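Local structure of glutathione S-transferase (Bombyx mori, 5ZFG) at residues P83-D88 with A93-R98; H97-N102 with L156-F161; A20-A23 with P27-L30. The protein metabolises the insecticide diazinon and probably acts as a glutathione transferase, joining glutathione to electrophilic compounds. One frame throughout, in Å; residues are numbered along the deposited sequence.

Interaction 1: P83-D88 with A93-R98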
loop_
_atom_site.group_PDB
_atom_site.type_symbol
_atom_site.label_atom_id
_atom_site.label_comp_id
_atom_site.label_asym_id
_atom_site.label_seq_id
_atom_site.Cartn_x
_atom_site.Cartn_y
_atom_site.Cartn_z
ATOM N N PRO B 83 20.646 3.705 3.046
ATOM C CA PRO B 83 20.143 2.432 3.575
ATOM C C PRO B 83 18.749 2.531 4.165
ATOM O O PRO B 83 18.156 1.487 4.469
ATOM C CB PRO B 83 21.164 2.067 4.661
ATOM C CG PRO B 83 22.347 2.937 4.406
ATOM C CD PRO B 83 21.804 4.195 3.809
ATOM N N LEU B 84 18.215 3.740 4.348
ATOM C CA LEU B 84 16.831 3.874 4.796
ATOM C C LEU B 84 15.852 3.300 3.766
ATOM O O LEU B 84 14.715 2.980 4.121
ATOM C CB LEU B 84 16.507 5.343 5.073
ATOM C CG LEU B 84 15.375 5.728 6.023
ATOM C CD1 LEU B 84 15.624 5.262 7.449
ATOM C CD2 LEU B 84 15.174 7.223 6.018
ATOM N N TYR B 85 16.273 3.161 2.508
ATOM C CA TYR B 85 15.465 2.496 1.476
ATOM C C TYR B 85 16.418 1.782 0.529
ATOM O O TYR B 85 16.790 2.312 -0.526
ATOM C CB TYR B 85 14.586 3.499 0.723
ATOM C CG TYR B 85 13.454 2.905 -0.120
ATOM C CD1 TYR B 85 12.903 1.659 0.172
ATOM C CD2 TYR B 85 12.944 3.612 -1.205
ATOM C CE1 TYR B 85 11.862 1.119 -0.604
ATOM C CE2 TYR B 85 11.895 3.108 -1.974
ATOM C CZ TYR B 85 11.360 1.855 -1.678
ATOM O OH TYR B 85 10.332 1.376 -2.474
ATOM N N PRO B 86 16.833 0.566 0.878
ATOM C CA PRO B 86 17.859 -0.125 0.088
ATOM C C PRO B 86 17.458 -0.307 -1.366
ATOM O O PRO B 86 16.283 -0.461 -1.701
ATOM C CB PRO B 86 17.993 -1.479 0.792
ATOM C CG PRO B 86 17.470 -1.261 2.175
ATOM C CD PRO B 86 16.388 -0.233 2.033
ATOM N N GLN B 87 18.467 -0.320 -2.234
ATOM C CA GLN B 87 18.248 -0.495 -3.663
ATOM C C GLN B 87 18.287 -1.953 -4.094
ATOM O O GLN B 87 17.771 -2.274 -5.165
ATOM C CB GLN B 87 19.286 0.305 -4.459
ATOM C CG GLN B 87 19.214 1.797 -4.192
ATOM C CD GLN B 87 20.346 2.567 -4.844
ATOM O OE1 GLN B 87 20.137 3.275 -5.832
ATOM N NE2 GLN B 87 21.551 2.440 -4.288
ATOM N N ASP B 88 18.876 -2.832 -3.290
ATOM C CA ASP B 88 18.894 -4.246 -3.627
ATOM C C ASP B 88 17.455 -4.745 -3.736
ATOM O O ASP B 88 16.671 -4.544 -2.800
ATOM C CB ASP B 88 19.631 -5.044 -2.564
ATOM C CG ASP B 88 19.458 -6.534 -2.748
ATOM O OD1 ASP B 88 19.984 -7.066 -3.760
ATOM O OD2 ASP B 88 18.784 -7.170 -1.900
ATOM N N ALA B 93 12.246 -5.181 -1.416
ATOM C CA ALA B 93 10.945 -5.849 -1.334
ATOM C C ALA B 93 10.496 -6.044 0.109
ATOM O O ALA B 93 9.298 -5.944 0.408
ATOM C CB ALA B 93 11.000 -7.184 -2.053
ATOM N N ILE B 94 11.430 -6.353 1.015
ATOM C CA ILE B 94 11.053 -6.498 2.422
ATOM C C ILE B 94 10.523 -5.172 2.962
ATOM O O ILE B 94 9.500 -5.136 3.664
ATOM C CB ILE B 94 12.230 -7.028 3.267
ATOM C CG1 ILE B 94 12.727 -8.384 2.725
ATOM C CG2 ILE B 94 11.794 -7.198 4.742
ATOM C CD1 ILE B 94 14.076 -8.816 3.301
ATOM N N VAL B 95 11.194 -4.062 2.627
ATOM C CA VAL B 95 10.692 -2.744 3.013
ATOM C C VAL B 95 9.313 -2.498 2.412
ATOM O O VAL B 95 8.377 -2.102 3.122
ATOM C CB VAL B 95 11.678 -1.633 2.606
ATOM C CG1 VAL B 95 11.045 -0.240 2.874
ATOM C CG2 VAL B 95 12.994 -1.789 3.376
ATOM N N ASN B 96 9.174 -2.710 1.094
ATOM C CA ASN B 96 7.887 -2.486 0.440
ATOM C C ASN B 96 6.801 -3.339 1.064
ATOM O O ASN B 96 5.676 -2.868 1.265
ATOM C CB ASN B 96 7.981 -2.781 -1.056
ATOM C CG ASN B 96 8.762 -1.722 -1.820
ATOM O OD1 ASN B 96 8.992 -0.603 -1.335
ATOM N ND2 ASN B 96 9.186 -2.079 -3.028
ATOM N N HIS B 97 7.125 -4.592 1.394
ATOM C CA HIS B 97 6.133 -5.451 2.022
ATOM C C HIS B 97 5.676 -4.880 3.357
ATOM O O HIS B 97 4.474 -4.811 3.648
ATOM C CB HIS B 97 6.680 -6.852 2.265
ATOM C CG HIS B 97 5.735 -7.656 3.091
ATOM N ND1 HIS B 97 5.737 -7.616 4.467
ATOM C CD2 HIS B 97 4.656 -8.393 2.735
ATOM C CE1 HIS B 97 4.728 -8.337 4.926
ATOM N NE2 HIS B 97 4.060 -8.824 3.894
ATOM N N ARG B 98 6.636 -4.488 4.198
ATOM C CA ARG B 98 6.281 -3.988 5.518
ATOM C C ARG B 98 5.450 -2.709 5.422
ATOM O O ARG B 98 4.554 -2.490 6.244
ATOM C CB ARG B 98 7.550 -3.770 6.360
ATOM C CG ARG B 98 8.384 -5.037 6.647
ATOM C CD ARG B 98 7.641 -6.099 7.457
ATOM N NE ARG B 98 8.572 -7.164 7.840
ATOM C CZ ARG B 98 8.847 -8.226 7.091
ATOM N NH1 ARG B 98 8.242 -8.406 5.922
ATOM N NH2 ARG B 98 9.733 -9.117 7.514
#

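Interaction 2: H97-N102 with L156-F161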
loop_
_atom_site.group_PDB
_atom_site.type_symbol
_atom_site.label_atom_id
_atom_site.label_comp_id
_atom_site.label_asym_id
_atom_site.label_seq_id
_atom_site.Cartn_x
_atom_site.Cartn_y
_atom_site.Cartn_z
ATOM N N HIS B 97 7.125 -4.592 1.394
ATOM C CA HIS B 97 6.133 -5.451 2.022
ATOM C C HIS B 97 5.676 -4.880 3.357
ATOM O O HIS B 97 4.474 -4.811 3.648
ATOM C CB HIS B 97 6.680 -6.852 2.265
ATOM C CG HIS B 97 5.735 -7.656 3.091
ATOM N ND1 HIS B 97 5.737 -7.616 4.467
ATOM C CD2 HIS B 97 4.656 -8.393 2.735
ATOM C CE1 HIS B 97 4.728 -8.337 4.926
ATOM N NE2 HIS B 97 4.060 -8.824 3.894
ATOM N N ARG B 98 6.636 -4.488 4.198
ATOM C CA ARG B 98 6.281 -3.988 5.518
ATOM C C ARG B 98 5.450 -2.709 5.422
ATOM O O ARG B 98 4.554 -2.490 6.244
ATOM C CB ARG B 98 7.550 -3.770 6.360
ATOM C CG ARG B 98 8.384 -5.037 6.647
ATOM C CD ARG B 98 7.641 -6.099 7.457
ATOM N NE ARG B 98 8.572 -7.164 7.840
ATOM C CZ ARG B 98 8.847 -8.226 7.091
ATOM N NH1 ARG B 98 8.242 -8.406 5.922
ATOM N NH2 ARG B 98 9.733 -9.117 7.514
ATOM N N LEU B 99 5.693 -1.882 4.401
ATOM C CA LEU B 99 4.856 -0.707 4.173
ATOM C C LEU B 99 3.426 -1.120 3.826
ATOM O O LEU B 99 2.461 -0.589 4.382
ATOM C CB LEU B 99 5.449 0.148 3.047
ATOM C CG LEU B 99 6.739 0.921 3.375
ATOM C CD1 LEU B 99 7.311 1.606 2.122
ATOM C CD2 LEU B 99 6.499 1.974 4.500
ATOM N N CYS B 100 3.282 -2.079 2.906
ATOM C CA CYS B 100 1.956 -2.566 2.534
ATOM C C CYS B 100 1.247 -3.208 3.721
ATOM O O CYS B 100 0.044 -3.006 3.920
ATOM C CB CYS B 100 2.071 -3.580 1.389
ATOM S SG CYS B 100 2.544 -2.861 -0.199
ATOM N N PHE B 101 1.992 -3.996 4.508
ATOM C CA PHE B 101 1.440 -4.693 5.669
ATOM C C PHE B 101 0.915 -3.700 6.698
ATOM O O PHE B 101 -0.154 -3.902 7.277
ATOM C CB PHE B 101 2.526 -5.599 6.276
ATOM C CG PHE B 101 2.215 -6.105 7.687
ATOM C CD1 PHE B 101 1.153 -6.951 7.911
ATOM C CD2 PHE B 101 3.028 -5.752 8.763
ATOM C CE1 PHE B 101 0.861 -7.427 9.196
ATOM C CE2 PHE B 101 2.748 -6.218 10.059
ATOM C CZ PHE B 101 1.662 -7.059 10.266
ATOM N N ASN B 102 1.625 -2.591 6.905
ATOM C CA ASN B 102 1.088 -1.577 7.809
ATOM C C ASN B 102 -0.203 -0.982 7.273
ATOM O O ASN B 102 -1.178 -0.815 8.016
ATOM C CB ASN B 102 2.102 -0.458 8.060
ATOM C CG ASN B 102 1.603 0.494 9.118
ATOM O OD1 ASN B 102 1.584 0.143 10.292
ATOM N ND2 ASN B 102 1.164 1.689 8.712
ATOM N N LEU B 156 17.696 0.722 10.509
ATOM C CA LEU B 156 16.448 1.460 10.322
ATOM C C LEU B 156 16.144 1.664 8.840
ATOM O O LEU B 156 17.041 1.963 8.042
ATOM C CB LEU B 156 16.538 2.819 11.026
ATOM C CG LEU B 156 15.238 3.628 11.182
ATOM C CD1 LEU B 156 14.352 3.040 12.262
ATOM C CD2 LEU B 156 15.504 5.108 11.441
ATOM N N THR B 157 14.870 1.471 8.460
ATOM C CA THR B 157 14.407 1.772 7.105
ATOM C C THR B 157 13.077 2.519 7.185
ATOM O O THR B 157 12.467 2.627 8.251
ATOM C CB THR B 157 14.230 0.512 6.242
ATOM O OG1 THR B 157 13.186 -0.300 6.786
ATOM C CG2 THR B 157 15.523 -0.317 6.155
ATOM N N ILE B 158 12.606 3.023 6.036
ATOM C CA ILE B 158 11.305 3.697 6.036
ATOM C C ILE B 158 10.181 2.752 6.453
ATOM O O ILE B 158 9.109 3.216 6.830
ATOM C CB ILE B 158 10.959 4.353 4.672
ATOM C CG1 ILE B 158 10.964 3.348 3.507
ATOM C CG2 ILE B 158 11.853 5.588 4.384
ATOM C CD1 ILE B 158 10.466 3.969 2.181
ATOM N N ALA B 159 10.391 1.433 6.376
ATOM C CA ALA B 159 9.361 0.505 6.837
ATOM C C ALA B 159 9.119 0.635 8.336
ATOM O O ALA B 159 8.021 0.329 8.818
ATOM C CB ALA B 159 9.758 -0.932 6.487
ATOM N N ASP B 160 10.116 1.111 9.087
ATOM C CA ASP B 160 9.964 1.181 10.536
ATOM C C ASP B 160 8.970 2.257 10.966
ATOM O O ASP B 160 8.192 2.032 11.895
ATOM C CB ASP B 160 11.318 1.431 11.186
ATOM C CG ASP B 160 12.180 0.210 11.152
ATOM O OD1 ASP B 160 11.848 -0.738 11.900
ATOM O OD2 ASP B 160 13.139 0.177 10.345
ATOM N N PHE B 161 8.992 3.426 10.322
ATOM C CA PHE B 161 8.207 4.556 10.823
ATOM C C PHE B 161 6.716 4.269 10.871
ATOM O O PHE B 161 6.105 4.514 11.924
ATOM C CB PHE B 161 8.487 5.836 10.019
ATOM C CG PHE B 161 9.930 6.227 9.982
ATOM C CD1 PHE B 161 10.672 6.335 11.156
ATOM C CD2 PHE B 161 10.555 6.471 8.763
ATOM C CE1 PHE B 161 12.026 6.671 11.107
ATOM C CE2 PHE B 161 11.900 6.826 8.703
ATOM C CZ PHE B 161 12.637 6.921 9.884
HETATM O O HOH W 1 5.526 0.022 7.417
#

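Interaction 3: A20-A23 with P27-L30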
loop_
_atom_site.group_PDB
_atom_site.type_symbol
_atom_site.label_atom_id
_atom_site.label_comp_id
_atom_site.label_asym_id
_atom_site.label_seq_id
_atom_site.Cartn_x
_atom_site.Cartn_y
_atom_site.Cartn_z
ATOM N N ALA B 20 10.850 10.497 8.346
ATOM C CA ALA B 20 11.714 10.226 7.202
ATOM C C ALA B 20 12.413 11.495 6.703
ATOM O O ALA B 20 13.615 11.478 6.409
ATOM C CB ALA B 20 10.909 9.585 6.069
ATOM N N LEU B 21 11.663 12.597 6.562
ATOM C CA LEU B 21 12.268 13.845 6.103
ATOM C C LEU B 21 13.361 14.302 7.058
ATOM O O LEU B 21 14.427 14.751 6.620
ATOM C CB LEU B 21 11.205 14.932 5.955
ATOM C CG LEU B 21 10.238 14.805 4.769
ATOM C CD1 LEU B 21 8.969 15.602 5.061
ATOM C CD2 LEU B 21 10.899 15.258 3.455
ATOM N N VAL B 22 13.119 14.168 8.364
ATOM C CA VAL B 22 14.111 14.561 9.362
ATOM C C VAL B 22 15.315 13.629 9.322
ATOM O O VAL B 22 16.467 14.085 9.318
ATOM C CB VAL B 22 13.453 14.606 10.758
ATOM C CG1 VAL B 22 14.495 14.737 11.871
ATOM C CG2 VAL B 22 12.440 15.740 10.821
ATOM N N ALA B 23 15.074 12.312 9.256
ATOM C CA ALA B 23 16.181 11.354 9.220
ATOM C C ALA B 23 17.052 11.553 7.987
ATOM O O ALA B 23 18.280 11.391 8.043
ATOM C CB ALA B 23 15.643 9.929 9.261
ATOM N N PRO B 27 15.130 19.359 3.949
ATOM C CA PRO B 27 14.401 20.485 4.551
ATOM C C PRO B 27 13.004 20.615 3.963
ATOM O O PRO B 27 12.789 20.373 2.774
ATOM C CB PRO B 27 15.274 21.698 4.204
ATOM C CG PRO B 27 16.621 21.116 3.863
ATOM C CD PRO B 27 16.294 19.823 3.176
ATOM N N PHE B 28 12.047 21.002 4.805
ATOM C CA PHE B 28 10.675 21.159 4.337
ATOM C C PHE B 28 9.938 22.162 5.209
ATOM O O PHE B 28 10.325 22.431 6.350
ATOM C CB PHE B 28 9.920 19.820 4.333
ATOM C CG PHE B 28 9.673 19.260 5.700
ATOM C CD1 PHE B 28 8.420 19.369 6.306
ATOM C CD2 PHE B 28 10.687 18.607 6.384
ATOM C CE1 PHE B 28 8.200 18.839 7.557
ATOM C CE2 PHE B 28 10.471 18.084 7.642
ATOM C CZ PHE B 28 9.219 18.203 8.230
ATOM N N GLU B 29 8.862 22.705 4.649
ATOM C CA GLU B 29 7.913 23.534 5.381
ATOM C C GLU B 29 6.725 22.672 5.793
ATOM O O GLU B 29 6.173 21.943 4.963
ATOM C CB GLU B 29 7.437 24.710 4.529
ATOM C CG GLU B 29 6.280 25.499 5.158
ATOM C CD GLU B 29 5.860 26.713 4.334
ATOM O OE1 GLU B 29 6.748 27.473 3.899
ATOM O OE2 GLU B 29 4.643 26.906 4.130
ATOM N N LEU B 30 6.359 22.745 7.071
ATOM C CA LEU B 30 5.232 22.009 7.633
ATOM C C LEU B 30 3.989 22.889 7.648
ATOM O O LEU B 30 4.021 24.015 8.160
ATOM C CB LEU B 30 5.556 21.540 9.050
ATOM C CG LEU B 30 4.449 20.873 9.884
ATOM C CD1 LEU B 30 3.954 19.609 9.176
ATOM C CD2 LEU B 30 4.964 20.522 11.255
#

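Interaction 1: P83-D88 with A93-R98
Tyr85 reaches across to helix 89-114 and meets it with two different parts of its side chain, the hydroxyl on Asn96 and the ring carbons on Val95. The phenol OH donates to OD1 of Asn96 in a short hydrogen bond, Tyr85 OH to Asn96 OD1 2.6 Å. The hydroxyl oxygen of Tyr85 lies in the plane of the amide and on a lone pair of OD1, with a C=O...donor angle of 127°. The two side chains cross at about a right angle, and the planes of ring and amide are 62° apart, so they do not stack; OD1 sits at the ring edge, near its plane. With CG placed anti to the backbone N of Tyr85 (chi1 -165°), the ring extends from the loop to the helix. Along this path CG1 of Val95 approaches obliquely, and CD1 of Tyr85 is 3.8 Å from it. The other methyl of Val95 serves the next loop residue, CG2 lying 4.0 Å from CD of Pro86.

Residues 83-88 belong to the linker that leads from the thioredoxin-like N-terminal domain into the all-helical C-terminal domain of the glutathione transferase fold. Asp88 is the N-cap of helix 89-114, and the linker before it folds back on the second turn of that helix. Arg92, lying between the two segments, binds the carbonyl oxygens of Tyr85 and Pro86 and makes a cation-pi contact with the Tyr85 ring. A phenylalanine in place of Tyr85 could keep much of the packing on Val95, but would probably cost OD1 of the buried Asn96 its short bond, while the weak one from Gln72 of helix 67-78 remains.

Interaction 2: H97-N102 with L156-F161
Leu99 and Arg98 of helix 89-114 pack on Ile158 and Ala159, which lie within a capping box at the start of helix 160-172, a motif well known at this place in glutathione transferases. In the box Thr157 N donates to Asp160 OD2 over 2.9 Å in a nearly straight bond (171°), and Ala159 N makes a weak bond to Thr157 OG1. Asp160 OD1 accepts from Ala151 N and Trp186 NE1, so bonds to both carboxylate oxygens fix the group.

From CB, the side chain of Leu99 runs to CG, anti to the carbonyl carbon (chi1 -72°), and neither of these atoms approaches residues 156-161 as closely as the two methyls beyond. CD1 meets the tip of Ile158, whose CD1 is 3.9 Å from Leu99 CD1 as the two side chains cross. The second methyl, CD2, is turned to the backbone instead, 3.7 Å from Ile158 O and 4.0 Å from Ala159 CA. Helix 67-78 joins the same apolar cluster, with Leu71 touching both Leu99 and Ile158.

At the preceding residue, Arg98 CB lies 3.6 Å from Ala159 CB, a close approach that the small alanine permits, while the rest of the arginine leads away from residues 156-161. No direct hydrogen bond links the segments; instead a water donates to Arg98 O and to Ala159 O, each 2.9 Å from the water oxygen.

Interaction 3: A20-A23 with P27-L30
Leu21, on the last turn of helix 12-23, faces Phe28, where after a short link the chain is extended (phi/psi -154°/159°) on its way into strand 29-32. The nearest CA atoms of the two segments are those of Leu21 and Pro27, 7.1 Å apart. Glu29 and Leu30 make no contact with residues 20-23, and the meeting falls on Phe28.

There the ring of Phe28 lies against Leu21. CD1 of Leu21 sits over the centre of one ring face, 3.7 Å from the Phe28 centroid and 10° off the ring normal, a well-centred CH-pi contact. CB of Leu21 presses nearer the rim of the ring, 3.6 Å from Phe28 CE2, and so the leucine meets the ring with both its root and one methyl. Val22 comes from another direction: its CG2 is at the ring edge, near the ring plane, and 4.4 Å from Phe28 CE2. The ring is brought to the helix by a chi1 of 67°, which sets CG between the backbone N and carbonyl carbon of Phe28.

Leu21 also touches Leu3 of the neighbouring strand and Ile74 of helix 67-78, while Val22 packs on helix 195-208. Strand 3-7, helix 12-23 and strand 29-32 form the beta-alpha-beta unit that opens the thioredoxin-like domain, and Leu21 and Phe28 join the end of its helix to the entry of its second strand.

From the N terminus, interaction 3 comes first and closes the short link between helix 12-23 and strand 29-32 in the thioredoxin-like domain. Interaction 1 follows at the passage between domains, folding the linker back on helix 89-114. Interaction 2 starts on His97 and Arg98, where interaction 1 ends, and closes a much longer loop, reaching residues 156-161 within the helical domain. The contacts thus run in series, the last two overlapping on one helix. A probable hydrogen bond from Ile158 N to Leu84 O joins interactions 1 and 2 directly, while Phe161 packs on Ala20 and Ala23, connecting the helical domain to interaction 3.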